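Local coordinates for protein peptide amidase (PDB 1M22) that probably hydrolyses amide bonds as an amidase signature enzyme, with a serine nucleophile served by a second serine and a lysine, at residues 137-142 against 368-373; 174-179 against 485-490; 198-203 against 448-453; 329-334 against 346-351. All blocks are in the same frame, centred on the assembly; numbering follows the deposited sequence.

Interaction 1 of 4, residues 137-142 against 368-373; sequences RGNDSI and QELLVE
Asn139 N donates a nearly straight hydrogen bond to Glu369 OE1, 2.9 Å long, and Arg137 O takes backbone N-H groups from the first turn of the helix that Glu369 begins. Leu371 N binds Arg137 O at 3.2 Å with an N-H...O angle of 152°, while Leu370 N reaches the same oxygen only through a weak, strongly bent bond. One loop carbonyl thus accepts from two N-H groups near the start of helix 369-375, with Gln368 in the N-cap position. Asn139 N comes to the Glu369 carboxylate from above its plane. The other carboxylate oxygen, Glu369 OE2, accepts from a water at 2.8 Å that also donates to Asn139 O, so the carboxylate is tied to the loop at both oxygens.

A bend at chi2 (95°) brings the Glu369 carboxylate back to Asn139 N. Nearer the backbone, Glu369 CB and CG lie against Asn139 ND2, each 3.4 Å away. Further along, Arg137 CG packs on Leu371 CD1 at 3.6 Å, the aliphatic stem lying across the leucine tip. The guanidinium runs on past this contact to Glu132, Glu362 O and Gly367 O, and makes a cation-pi contact with Phe366. The loop following helix 132-135 is thereby fastened to the start of helix 369-375, whose Leu371 leans in turn on helices 348-357 and 319-340.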
loop_
_atom_site.group_PDB
_atom_site.type_symbol
_atom_site.label_atom_id
_atom_site.label_comp_id
_atom_site.label_asym_id
_atom_site.label_seq_id
_atom_site.Cartn_x
_atom_site.Cartn_y
_atom_site.Cartn_z
ATOM N N ARG A 137 -2.600 -1.488 17.103
ATOM C CA ARG A 137 -3.468 -1.365 18.267
ATOM C C ARG A 137 -3.198 -2.415 19.334
ATOM O O ARG A 137 -2.987 -2.073 20.497
ATOM C CB ARG A 137 -4.941 -1.443 17.863
ATOM C CG ARG A 137 -5.862 -0.889 18.941
ATOM C CD ARG A 137 -7.308 -1.279 18.724
ATOM N NE ARG A 137 -7.577 -2.653 19.141
ATOM C CZ ARG A 137 -8.772 -3.228 19.051
ATOM N NH1 ARG A 137 -9.794 -2.550 18.553
ATOM N NH2 ARG A 137 -8.948 -4.474 19.476
ATOM N N GLY A 138 -3.204 -3.690 18.952
ATOM C CA GLY A 138 -2.971 -4.729 19.944
ATOM C C GLY A 138 -2.258 -5.979 19.463
ATOM O O GLY A 138 -1.947 -6.111 18.278
ATOM N N ASN A 139 -1.993 -6.892 20.396
ATOM C CA ASN A 139 -1.329 -8.156 20.083
ATOM C C ASN A 139 -2.357 -9.145 19.538
ATOM O O ASN A 139 -3.548 -9.023 19.811
ATOM C CB ASN A 139 -0.681 -8.771 21.333
ATOM C CG ASN A 139 0.336 -7.857 21.984
ATOM O OD1 ASN A 139 1.081 -7.152 21.308
ATOM N ND2 ASN A 139 0.388 -7.885 23.313
ATOM N N ASP A 140 -1.888 -10.128 18.776
ATOM C CA ASP A 140 -2.763 -11.145 18.197
ATOM C C ASP A 140 -3.924 -10.526 17.431
ATOM O O ASP A 140 -5.055 -11.012 17.487
ATOM C CB ASP A 140 -3.319 -12.067 19.288
ATOM C CG ASP A 140 -2.228 -12.733 20.099
ATOM O OD1 ASP A 140 -1.219 -13.166 19.505
ATOM O OD2 ASP A 140 -2.385 -12.834 21.333
ATOM N N SER A 141 -3.638 -9.451 16.709
ATOM C CA SER A 141 -4.658 -8.768 15.930
ATOM C C SER A 141 -5.080 -9.600 14.723
ATOM O O SER A 141 -4.377 -10.523 14.312
ATOM C CB SER A 141 -4.125 -7.422 15.454
ATOM O OG SER A 141 -2.994 -7.617 14.626
ATOM N N ILE A 142 -6.237 -9.262 14.163
ATOM C CA ILE A 142 -6.766 -9.951 12.993
ATOM C C ILE A 142 -6.631 -9.017 11.792
ATOM O O ILE A 142 -7.227 -7.940 11.754
ATOM C CB ILE A 142 -8.253 -10.313 13.189
ATOM C CG1 ILE A 142 -8.418 -11.181 14.442
ATOM C CG2 ILE A 142 -8.775 -11.051 11.961
ATOM C CD1 ILE A 142 -9.858 -11.452 14.810
ATOM N N GLN A 368 -5.728 -3.922 23.114
ATOM C CA GLN A 368 -5.110 -2.681 22.660
ATOM C C GLN A 368 -3.764 -2.476 23.352
ATOM O O GLN A 368 -3.409 -1.359 23.739
ATOM C CB GLN A 368 -6.045 -1.493 22.927
ATOM C CG GLN A 368 -6.373 -1.241 24.396
ATOM C CD GLN A 368 -7.322 -0.070 24.581
ATOM O OE1 GLN A 368 -7.415 0.808 23.724
ATOM N NE2 GLN A 368 -8.020 -0.039 25.713
ATOM N N GLU A 369 -3.012 -3.565 23.473
ATOM C CA GLU A 369 -1.706 -3.554 24.124
ATOM C C GLU A 369 -0.681 -2.595 23.527
ATOM O O GLU A 369 0.134 -2.031 24.254
ATOM C CB GLU A 369 -1.118 -4.970 24.147
ATOM C CG GLU A 369 -1.986 -5.984 24.885
ATOM C CD GLU A 369 -2.905 -6.777 23.969
ATOM O OE1 GLU A 369 -3.269 -6.280 22.884
ATOM O OE2 GLU A 369 -3.281 -7.908 24.344
ATOM N N LEU A 370 -0.704 -2.413 22.210
ATOM C CA LEU A 370 0.250 -1.508 21.581
ATOM C C LEU A 370 -0.076 -0.056 21.922
ATOM O O LEU A 370 0.828 0.755 22.114
ATOM C CB LEU A 370 0.283 -1.723 20.063
ATOM C CG LEU A 370 0.854 -3.083 19.645
ATOM C CD1 LEU A 370 0.763 -3.228 18.134
ATOM C CD2 LEU A 370 2.302 -3.210 20.107
ATOM N N LEU A 371 -1.365 0.270 22.002
ATOM C CA LEU A 371 -1.763 1.626 22.366
ATOM C C LEU A 371 -1.287 1.899 23.789
ATOM O O LEU A 371 -0.738 2.959 24.081
ATOM C CB LEU A 371 -3.285 1.791 22.321
ATOM C CG LEU A 371 -4.019 1.534 21.004
ATOM C CD1 LEU A 371 -5.465 1.977 21.151
ATOM C CD2 LEU A 371 -3.350 2.302 19.866
ATOM N N VAL A 372 -1.505 0.924 24.668
ATOM C CA VAL A 372 -1.113 1.041 26.065
ATOM C C VAL A 372 0.397 1.193 26.215
ATOM O O VAL A 372 0.864 2.045 26.967
ATOM C CB VAL A 372 -1.603 -0.189 26.867
ATOM C CG1 VAL A 372 -1.029 -0.167 28.282
ATOM C CG2 VAL A 372 -3.129 -0.187 26.919
ATOM N N GLU A 373 1.165 0.379 25.500
ATOM C CA GLU A 373 2.614 0.480 25.599
ATOM C C GLU A 373 3.114 1.804 25.026
ATOM O O GLU A 373 4.003 2.437 25.593
ATOM C CB GLU A 373 3.295 -0.692 24.887
ATOM C CG GLU A 373 4.813 -0.597 24.907
ATOM C CD GLU A 373 5.502 -1.931 24.691
ATOM O OE1 GLU A 373 4.996 -2.745 23.891
ATOM O OE2 GLU A 373 6.563 -2.156 25.314
HETATM O O HOH W 1 -4.722 -9.016 22.237
#

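Interaction 2 of 4, residues 174-179 against 485-490; sequences AANLAS and RARRPP
Arg487 brings the end of its guanidinium alongside Ala174, with NH1 4.0 Å from Ala174 CB and NH2 bonded to Ala174 O at 2.9 Å. That hydrogen bond has an angle of 149° at the hydrogen; the oxygen lies at the edge of the guanidinium, slightly out of its plane. The arginine spans the gap because CG points away from the backbone N (chi1 173°) and the chain stays extended as far as NE. Glu10 makes a salt bridge to NE, and Gly198 O accepts from NH1, so three partners fix how the flat group is turned.

Ala174 is the last residue of helix 167-174, which closes in a Schellman motif with Asn176, at positive phi, as its C-prime residue. A carbonyl at such a helix end would be expected to carry extra negative character, and here it faces a cationic group. Pro490 meets the same oxygen by a different route: two of its ring carbons lie against the carbonyl, CD 3.2 Å from Ala174 O and CG 3.6 Å from it. Back along the 485-490 loop, Arg488 folds back onto the chain that precedes it, where NH1 donates to both Arg485 O and Arg487 O.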
loop_
_atom_site.group_PDB
_atom_site.type_symbol
_atom_site.label_atom_id
_atom_site.label_comp_id
_atom_site.label_asym_id
_atom_site.label_seq_id
_atom_site.Cartn_x
_atom_site.Cartn_y
_atom_site.Cartn_z
ATOM N N ALA A 174 -8.001 -5.882 -6.679
ATOM C CA ALA A 174 -8.038 -7.255 -7.178
ATOM C C ALA A 174 -9.419 -7.649 -7.690
ATOM O O ALA A 174 -9.531 -8.434 -8.630
ATOM C CB ALA A 174 -7.609 -8.217 -6.077
ATOM N N ALA A 175 -10.456 -7.105 -7.059
ATOM C CA ALA A 175 -11.843 -7.406 -7.414
ATOM C C ALA A 175 -12.434 -6.418 -8.409
ATOM O O ALA A 175 -13.629 -6.454 -8.683
ATOM C CB ALA A 175 -12.700 -7.444 -6.149
ATOM N N ASN A 176 -11.599 -5.540 -8.949
ATOM C CA ASN A 176 -12.046 -4.539 -9.912
ATOM C C ASN A 176 -13.182 -3.650 -9.395
ATOM O O ASN A 176 -14.151 -3.367 -10.112
ATOM C CB ASN A 176 -12.446 -5.207 -11.237
ATOM C CG ASN A 176 -11.241 -5.705 -12.024
ATOM O OD1 ASN A 176 -10.899 -6.889 -11.985
ATOM N ND2 ASN A 176 -10.587 -4.798 -12.735
ATOM N N LEU A 177 -13.046 -3.197 -8.151
ATOM C CA LEU A 177 -14.027 -2.308 -7.538
ATOM C C LEU A 177 -13.663 -0.847 -7.811
ATOM O O LEU A 177 -14.415 0.063 -7.476
ATOM C CB LEU A 177 -14.102 -2.538 -6.028
ATOM C CG LEU A 177 -14.458 -3.948 -5.553
ATOM C CD1 LEU A 177 -14.630 -3.929 -4.043
ATOM C CD2 LEU A 177 -15.737 -4.432 -6.221
ATOM N N ALA A 178 -12.489 -0.638 -8.400
ATOM C CA ALA A 178 -12.007 0.691 -8.763
ATOM C C ALA A 178 -10.850 0.498 -9.732
ATOM O O ALA A 178 -10.365 -0.616 -9.907
ATOM C CB ALA A 178 -11.536 1.450 -7.528
ATOM N N SER A 179 -10.415 1.578 -10.369
ATOM C CA SER A 179 -9.300 1.494 -11.305
ATOM C C SER A 179 -8.005 1.232 -10.550
ATOM O O SER A 179 -7.256 0.316 -10.888
ATOM C CB SER A 179 -9.174 2.795 -12.097
ATOM O OG SER A 179 -7.963 2.827 -12.829
ATOM N N ARG A 485 3.027 -11.824 -17.127
ATOM C CA ARG A 485 1.589 -11.549 -17.036
ATOM C C ARG A 485 0.910 -12.616 -16.177
ATOM O O ARG A 485 -0.122 -13.178 -16.552
ATOM C CB ARG A 485 0.979 -11.537 -18.445
ATOM C CG ARG A 485 1.640 -10.537 -19.398
ATOM C CD ARG A 485 1.384 -9.102 -18.962
ATOM N NE ARG A 485 -0.023 -8.737 -19.088
ATOM C CZ ARG A 485 -0.648 -8.544 -20.247
ATOM N NH1 ARG A 485 0.008 -8.677 -21.393
ATOM N NH2 ARG A 485 -1.932 -8.213 -20.258
ATOM N N ALA A 486 1.484 -12.858 -15.002
ATOM C CA ALA A 486 1.004 -13.889 -14.091
ATOM C C ALA A 486 -0.296 -13.628 -13.351
ATOM O O ALA A 486 -0.951 -14.576 -12.914
ATOM C CB ALA A 486 2.093 -14.222 -13.088
ATOM N N ARG A 487 -0.680 -12.370 -13.188
ATOM C CA ARG A 487 -1.916 -12.103 -12.468
ATOM C C ARG A 487 -3.120 -12.783 -13.097
ATOM O O ARG A 487 -3.272 -12.820 -14.317
ATOM C CB ARG A 487 -2.203 -10.607 -12.371
ATOM C CG ARG A 487 -3.584 -10.335 -11.775
ATOM C CD ARG A 487 -3.903 -8.862 -11.610
ATOM N NE ARG A 487 -5.351 -8.673 -11.566
ATOM C CZ ARG A 487 -6.117 -8.929 -10.510
ATOM N NH1 ARG A 487 -5.581 -9.368 -9.375
ATOM N NH2 ARG A 487 -7.432 -8.795 -10.606
ATOM N N ARG A 488 -3.969 -13.323 -12.234
ATOM C CA ARG A 488 -5.205 -13.971 -12.641
ATOM C C ARG A 488 -6.256 -13.389 -11.705
ATOM O O ARG A 488 -6.057 -13.361 -10.490
ATOM C CB ARG A 488 -5.104 -15.487 -12.456
ATOM C CG ARG A 488 -4.171 -16.168 -13.446
ATOM C CD ARG A 488 -4.731 -16.091 -14.862
ATOM N NE ARG A 488 -3.832 -16.675 -15.854
ATOM C CZ ARG A 488 -2.722 -16.094 -16.298
ATOM N NH1 ARG A 488 -2.363 -14.903 -15.843
ATOM N NH2 ARG A 488 -1.968 -16.705 -17.204
ATOM N N PRO A 489 -7.374 -12.889 -12.255
ATOM C CA PRO A 489 -8.410 -12.317 -11.393
ATOM C C PRO A 489 -9.075 -13.376 -10.525
ATOM O O PRO A 489 -9.041 -14.568 -10.840
ATOM C CB PRO A 489 -9.383 -11.697 -12.388
ATOM C CG PRO A 489 -9.277 -12.622 -13.566
ATOM C CD PRO A 489 -7.785 -12.850 -13.670
ATOM N N PRO A 490 -9.671 -12.954 -9.403
ATOM C CA PRO A 490 -10.342 -13.901 -8.511
ATOM C C PRO A 490 -11.643 -14.376 -9.144
ATOM O O PRO A 490 -12.257 -13.657 -9.929
ATOM C CB PRO A 490 -10.572 -13.077 -7.249
ATOM C CG PRO A 490 -10.788 -11.697 -7.791
ATOM C CD PRO A 490 -9.705 -11.589 -8.842
#

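Interaction 3 of 4, residues 198-203 against 448-453; sequences GVVGLK and TVPMGQ
Gly201 and Thr448 form an antiparallel hydrogen-bonded pair, their backbones joined in both directions. Thr448 N donates to Gly201 O at 2.9 Å, and the return bond from Gly201 N to Thr448 O is longer, 3.3 Å. One step back, the CA-H of Val200 also points at Thr448 O, which therefore receives a C-H contact beside its N-H donor.

A water extends the polar pairing beyond the last direct bond: it donates to Val199 O and lies 2.9 Å from Thr448 OG1. The threonine hydroxyl can take part because chi1 (-178°) sets OG1 anti to the backbone N, and it has a further partner in Thr417. This rotation leaves the methyl, CG2, over the Gly201 backbone, 3.6 Å from Gly201 N, on the face where glycine has no side chain and where helix 191-196 packs against the threonine.

The two strands, 200-203 and 446-454, are neighbours inside the large mixed sheet that forms the core of the amidase signature fold, and their short segments run at 159° to each other. Nonpolar contact between the side chains comes from Pro450, which has no N-H to offer. Its ring crosses Val200 at about a right angle, with Pro450 CD against Val200 CG2 at 3.9 Å. The neighbouring ring carbon, Pro450 CG, rests on a carbonyl instead, 3.4 Å from Gly198 O. Gly198, at positive phi, ends helix 191-196 in a Schellman motif. On the other strand, Met451 and Gly452 form a classic beta bulge opposite Val459.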
loop_
_atom_site.group_PDB
_atom_site.type_symbol
_atom_site.label_atom_id
_atom_site.label_comp_id
_atom_site.label_asym_id
_atom_site.label_seq_id
_atom_site.Cartn_x
_atom_site.Cartn_y
_atom_site.Cartn_z
ATOM N N GLY A 198 -2.948 -10.804 -5.090
ATOM C CA GLY A 198 -2.578 -10.828 -6.497
ATOM C C GLY A 198 -2.516 -9.541 -7.291
ATOM O O GLY A 198 -2.854 -9.530 -8.480
ATOM N N VAL A 199 -2.066 -8.462 -6.658
ATOM C CA VAL A 199 -1.952 -7.182 -7.344
ATOM C C VAL A 199 -0.585 -6.559 -7.106
ATOM O O VAL A 199 0.228 -7.080 -6.336
ATOM C CB VAL A 199 -3.054 -6.180 -6.893
ATOM C CG1 VAL A 199 -4.430 -6.733 -7.238
ATOM C CG2 VAL A 199 -2.947 -5.904 -5.402
ATOM N N VAL A 200 -0.336 -5.452 -7.794
ATOM C CA VAL A 200 0.918 -4.728 -7.666
ATOM C C VAL A 200 0.808 -3.739 -6.512
ATOM O O VAL A 200 -0.218 -3.072 -6.341
ATOM C CB VAL A 200 1.239 -3.945 -8.965
ATOM C CG1 VAL A 200 2.468 -3.054 -8.764
ATOM C CG2 VAL A 200 1.463 -4.915 -10.120
ATOM N N GLY A 201 1.868 -3.661 -5.714
ATOM C CA GLY A 201 1.912 -2.729 -4.605
ATOM C C GLY A 201 3.280 -2.077 -4.615
ATOM O O GLY A 201 4.289 -2.764 -4.772
ATOM N N LEU A 202 3.326 -0.760 -4.466
ATOM C CA LEU A 202 4.599 -0.050 -4.461
ATOM C C LEU A 202 4.710 0.857 -3.241
ATOM O O LEU A 202 3.877 1.745 -3.051
ATOM C CB LEU A 202 4.726 0.779 -5.745
ATOM C CG LEU A 202 6.076 1.398 -6.116
ATOM C CD1 LEU A 202 6.006 1.863 -7.562
ATOM C CD2 LEU A 202 6.418 2.559 -5.195
ATOM N N LYS A 203 5.717 0.601 -2.403
ATOM C CA LYS A 203 5.984 1.415 -1.215
ATOM C C LYS A 203 7.201 2.251 -1.581
ATOM O O LYS A 203 8.318 1.739 -1.664
ATOM C CB LYS A 203 6.341 0.561 0.003
ATOM C CG LYS A 203 6.569 1.411 1.253
ATOM C CD LYS A 203 7.436 0.718 2.297
ATOM C CE LYS A 203 8.915 0.738 1.924
ATOM N NZ LYS A 203 9.525 2.107 2.031
ATOM N N THR A 448 5.985 -5.080 -5.253
ATOM C CA THR A 448 5.645 -6.478 -5.479
ATOM C C THR A 448 4.819 -6.622 -6.755
ATOM O O THR A 448 3.948 -5.801 -7.037
ATOM C CB THR A 448 4.871 -7.084 -4.270
ATOM O OG1 THR A 448 4.613 -8.473 -4.519
ATOM C CG2 THR A 448 3.556 -6.358 -4.039
ATOM N N VAL A 449 5.125 -7.664 -7.524
ATOM C CA VAL A 449 4.437 -7.971 -8.778
ATOM C C VAL A 449 3.961 -9.422 -8.729
ATOM O O VAL A 449 4.697 -10.306 -8.298
ATOM C CB VAL A 449 5.385 -7.827 -10.001
ATOM C CG1 VAL A 449 4.624 -8.116 -11.293
ATOM C CG2 VAL A 449 5.992 -6.439 -10.032
ATOM N N PRO A 450 2.721 -9.685 -9.166
ATOM C CA PRO A 450 2.212 -11.060 -9.150
ATOM C C PRO A 450 3.133 -12.015 -9.910
ATOM O O PRO A 450 3.575 -11.700 -11.016
ATOM C CB PRO A 450 0.855 -10.927 -9.828
ATOM C CG PRO A 450 0.408 -9.566 -9.398
ATOM C CD PRO A 450 1.667 -8.739 -9.574
ATOM N N MET A 451 3.423 -13.175 -9.329
ATOM C CA MET A 451 4.283 -14.131 -10.012
ATOM C C MET A 451 3.677 -15.527 -10.123
ATOM O O MET A 451 4.329 -16.459 -10.589
ATOM C CB MET A 451 5.660 -14.201 -9.345
ATOM C CG MET A 451 5.736 -14.961 -8.042
ATOM S SD MET A 451 7.469 -15.391 -7.722
ATOM C CE MET A 451 7.762 -16.386 -9.052
ATOM N N GLY A 452 2.426 -15.667 -9.703
ATOM C CA GLY A 452 1.771 -16.958 -9.790
ATOM C C GLY A 452 0.863 -17.227 -8.613
ATOM O O GLY A 452 0.479 -16.315 -7.881
ATOM N N GLN A 453 0.512 -18.495 -8.435
ATOM C CA GLN A 453 -0.354 -18.896 -7.340
ATOM C C GLN A 453 0.054 -20.265 -6.829
ATOM O O GLN A 453 0.717 -21.030 -7.530
ATOM C CB GLN A 453 -1.816 -18.968 -7.803
ATOM C CG GLN A 453 -2.416 -17.646 -8.255
ATOM C CD GLN A 453 -3.857 -17.784 -8.725
ATOM O OE1 GLN A 453 -4.519 -16.791 -9.028
ATOM N NE2 GLN A 453 -4.345 -19.019 -8.792
HETATM O O HOH W 2 2.232 -9.101 -6.022
#

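Interaction 4 of 4, residues 329-334 against 346-351; sequences EFKAGL and RSLADL
Leu348 leaves helix 348-357 with its CB pointing toward helix 319-340, and its CG stands opposite the backbone N (chi1 -180°), which carries both methyls across to the facing helix. There the two methyls share Phe330, and each has a second partner of its own. CD1 touches two residues one helical turn apart, 3.9 Å from Phe330 CE2 and 4.0 Å from Leu334 CD2. The other methyl, CD2, lies on the stem of Lys331, 4.1 Å from Lys331 CB and the same distance from Lys331 CG, and also comes within 4.1 Å of Phe330 CE2. The leucine thus packs against Phe330, Lys331 and Leu334, meeting the first and last at about right angles.

This is side-chain packing between two consecutive helices, with no hydrogen bond joining the two segments. Helix 348-357 starts at a capped end: Ser347 is the N-cap, and its OG accepts from Asp350 N at 3.1 Å. Asp350 answers through OD2, which uses its anti lone pair to accept from Arg346 N, so the residues leading into the helix are bound to its first turn. Leu348 N bonds across to Glu335, placing a polar link beside the leucine.

One turn beyond Leu348, Leu351 adds a looser touch, its CD2 4.3 Å from Leu334 CD2. Lys331 runs fully extended past Leu348 and delivers NZ to Asp375 O at the end of helix 369-375. Phe330 turns its ring to Phe136 and to Leu371 of that same helix, while Trp133 touches both Leu334 and Leu351.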
loop_
_atom_site.group_PDB
_atom_site.type_symbol
_atom_site.label_atom_id
_atom_site.label_comp_id
_atom_site.label_asym_id
_atom_site.label_seq_id
_atom_site.Cartn_x
_atom_site.Cartn_y
_atom_site.Cartn_z
ATOM N N GLU A 329 7.219 6.947 18.201
ATOM C CA GLU A 329 6.715 7.781 17.124
ATOM C C GLU A 329 5.199 7.728 16.989
ATOM O O GLU A 329 4.580 8.709 16.583
ATOM C CB GLU A 329 7.409 7.403 15.811
ATOM C CG GLU A 329 8.907 7.701 15.849
ATOM C CD GLU A 329 9.612 7.470 14.530
ATOM O OE1 GLU A 329 8.928 7.199 13.516
ATOM O OE2 GLU A 329 10.859 7.567 14.504
ATOM N N PHE A 330 4.594 6.597 17.340
ATOM C CA PHE A 330 3.143 6.477 17.253
ATOM C C PHE A 330 2.467 7.443 18.227
ATOM O O PHE A 330 1.543 8.160 17.854
ATOM C CB PHE A 330 2.696 5.042 17.553
ATOM C CG PHE A 330 1.199 4.863 17.583
ATOM C CD1 PHE A 330 0.438 4.995 16.423
ATOM C CD2 PHE A 330 0.549 4.578 18.780
ATOM C CE1 PHE A 330 -0.949 4.847 16.457
ATOM C CE2 PHE A 330 -0.835 4.428 18.828
ATOM C CZ PHE A 330 -1.587 4.564 17.665
ATOM N N LYS A 331 2.926 7.473 19.475
ATOM C CA LYS A 331 2.311 8.384 20.432
ATOM C C LYS A 331 2.500 9.832 19.992
ATOM O O LYS A 331 1.543 10.604 19.939
ATOM C CB LYS A 331 2.895 8.206 21.834
ATOM C CG LYS A 331 2.242 9.134 22.848
ATOM C CD LYS A 331 2.843 8.995 24.235
ATOM C CE LYS A 331 2.109 9.883 25.224
ATOM N NZ LYS A 331 2.648 9.733 26.605
ATOM N N ALA A 332 3.736 10.197 19.672
ATOM C CA ALA A 332 4.032 11.559 19.252
ATOM C C ALA A 332 3.264 11.954 17.995
ATOM O O ALA A 332 2.632 13.011 17.950
ATOM C CB ALA A 332 5.529 11.719 19.022
ATOM N N GLY A 333 3.315 11.097 16.979
ATOM C CA GLY A 333 2.636 11.385 15.728
ATOM C C GLY A 333 1.123 11.415 15.811
ATOM O O GLY A 333 0.483 12.310 15.248
ATOM N N LEU A 334 0.538 10.442 16.503
ATOM C CA LEU A 334 -0.913 10.393 16.619
ATOM C C LEU A 334 -1.454 11.613 17.352
ATOM O O LEU A 334 -2.445 12.211 16.930
ATOM C CB LEU A 334 -1.361 9.118 17.343
ATOM C CG LEU A 334 -2.883 8.953 17.408
ATOM C CD1 LEU A 334 -3.445 8.770 16.002
ATOM C CD2 LEU A 334 -3.231 7.757 18.280
ATOM N N ARG A 346 -8.158 13.832 21.780
ATOM C CA ARG A 346 -7.033 14.747 21.928
ATOM C C ARG A 346 -5.736 14.058 22.334
ATOM O O ARG A 346 -4.657 14.636 22.214
ATOM C CB ARG A 346 -7.380 15.825 22.960
ATOM C CG ARG A 346 -8.620 16.637 22.613
ATOM C CD ARG A 346 -9.115 17.446 23.806
ATOM N NE ARG A 346 -8.129 18.411 24.283
ATOM C CZ ARG A 346 -7.676 19.438 23.570
ATOM N NH1 ARG A 346 -8.118 19.639 22.335
ATOM N NH2 ARG A 346 -6.782 20.267 24.093
ATOM N N SER A 347 -5.838 12.823 22.810
ATOM C CA SER A 347 -4.652 12.099 23.241
ATOM C C SER A 347 -4.804 10.603 23.054
ATOM O O SER A 347 -5.901 10.097 22.813
ATOM C CB SER A 347 -4.380 12.378 24.718
ATOM O OG SER A 347 -5.408 11.822 25.518
ATOM N N LEU A 348 -3.685 9.898 23.172
ATOM C CA LEU A 348 -3.693 8.454 23.051
ATOM C C LEU A 348 -4.462 7.905 24.252
ATOM O O LEU A 348 -5.157 6.899 24.149
ATOM C CB LEU A 348 -2.258 7.926 23.022
ATOM C CG LEU A 348 -2.046 6.418 22.888
ATOM C CD1 LEU A 348 -2.949 5.839 21.809
ATOM C CD2 LEU A 348 -0.583 6.158 22.564
ATOM N N ALA A 349 -4.347 8.587 25.391
ATOM C CA ALA A 349 -5.059 8.170 26.594
ATOM C C ALA A 349 -6.569 8.206 26.348
ATOM O O ALA A 349 -7.298 7.333 26.820
ATOM C CB ALA A 349 -4.692 9.080 27.766
ATOM N N ASP A 350 -7.038 9.212 25.609
ATOM C CA ASP A 350 -8.466 9.323 25.301
ATOM C C ASP A 350 -8.920 8.136 24.461
ATOM O O ASP A 350 -10.022 7.623 24.645
ATOM C CB ASP A 350 -8.780 10.603 24.519
ATOM C CG ASP A 350 -8.517 11.863 25.313
ATOM O OD1 ASP A 350 -8.706 11.847 26.547
ATOM O OD2 ASP A 350 -8.138 12.881 24.692
ATOM N N LEU A 351 -8.074 7.712 23.525
ATOM C CA LEU A 351 -8.408 6.580 22.665
ATOM C C LEU A 351 -8.485 5.296 23.485
ATOM O O LEU A 351 -9.413 4.500 23.327
ATOM C CB LEU A 351 -7.367 6.431 21.550
ATOM C CG LEU A 351 -7.502 5.196 20.652
ATOM C CD1 LEU A 351 -8.871 5.174 19.992
ATOM C CD2 LEU A 351 -6.396 5.212 19.604
#

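Overall arrangement
The contacts form two touching pairs at different ends of the molecule. Interactions 1 and 4 have centres 14 Å apart and share a helical cluster, where Leu371 packs on Phe330, Leu348 and Leu351; helices 319-340, 348-357 and 369-375 meet there. Interactions 2 and 3, with centres 11 Å apart, lie across the chain's centre from interaction 4 and join through Arg487 and Gly198, beside the large sheet. Along the chain, interaction 4 is nested inside interaction 1, and interaction 3 inside interaction 2, while interactions 1 and 3 cross. Distant sequence parts are thus interwoven around a core holding the catalytic Lys86, Ser165 and Ser189.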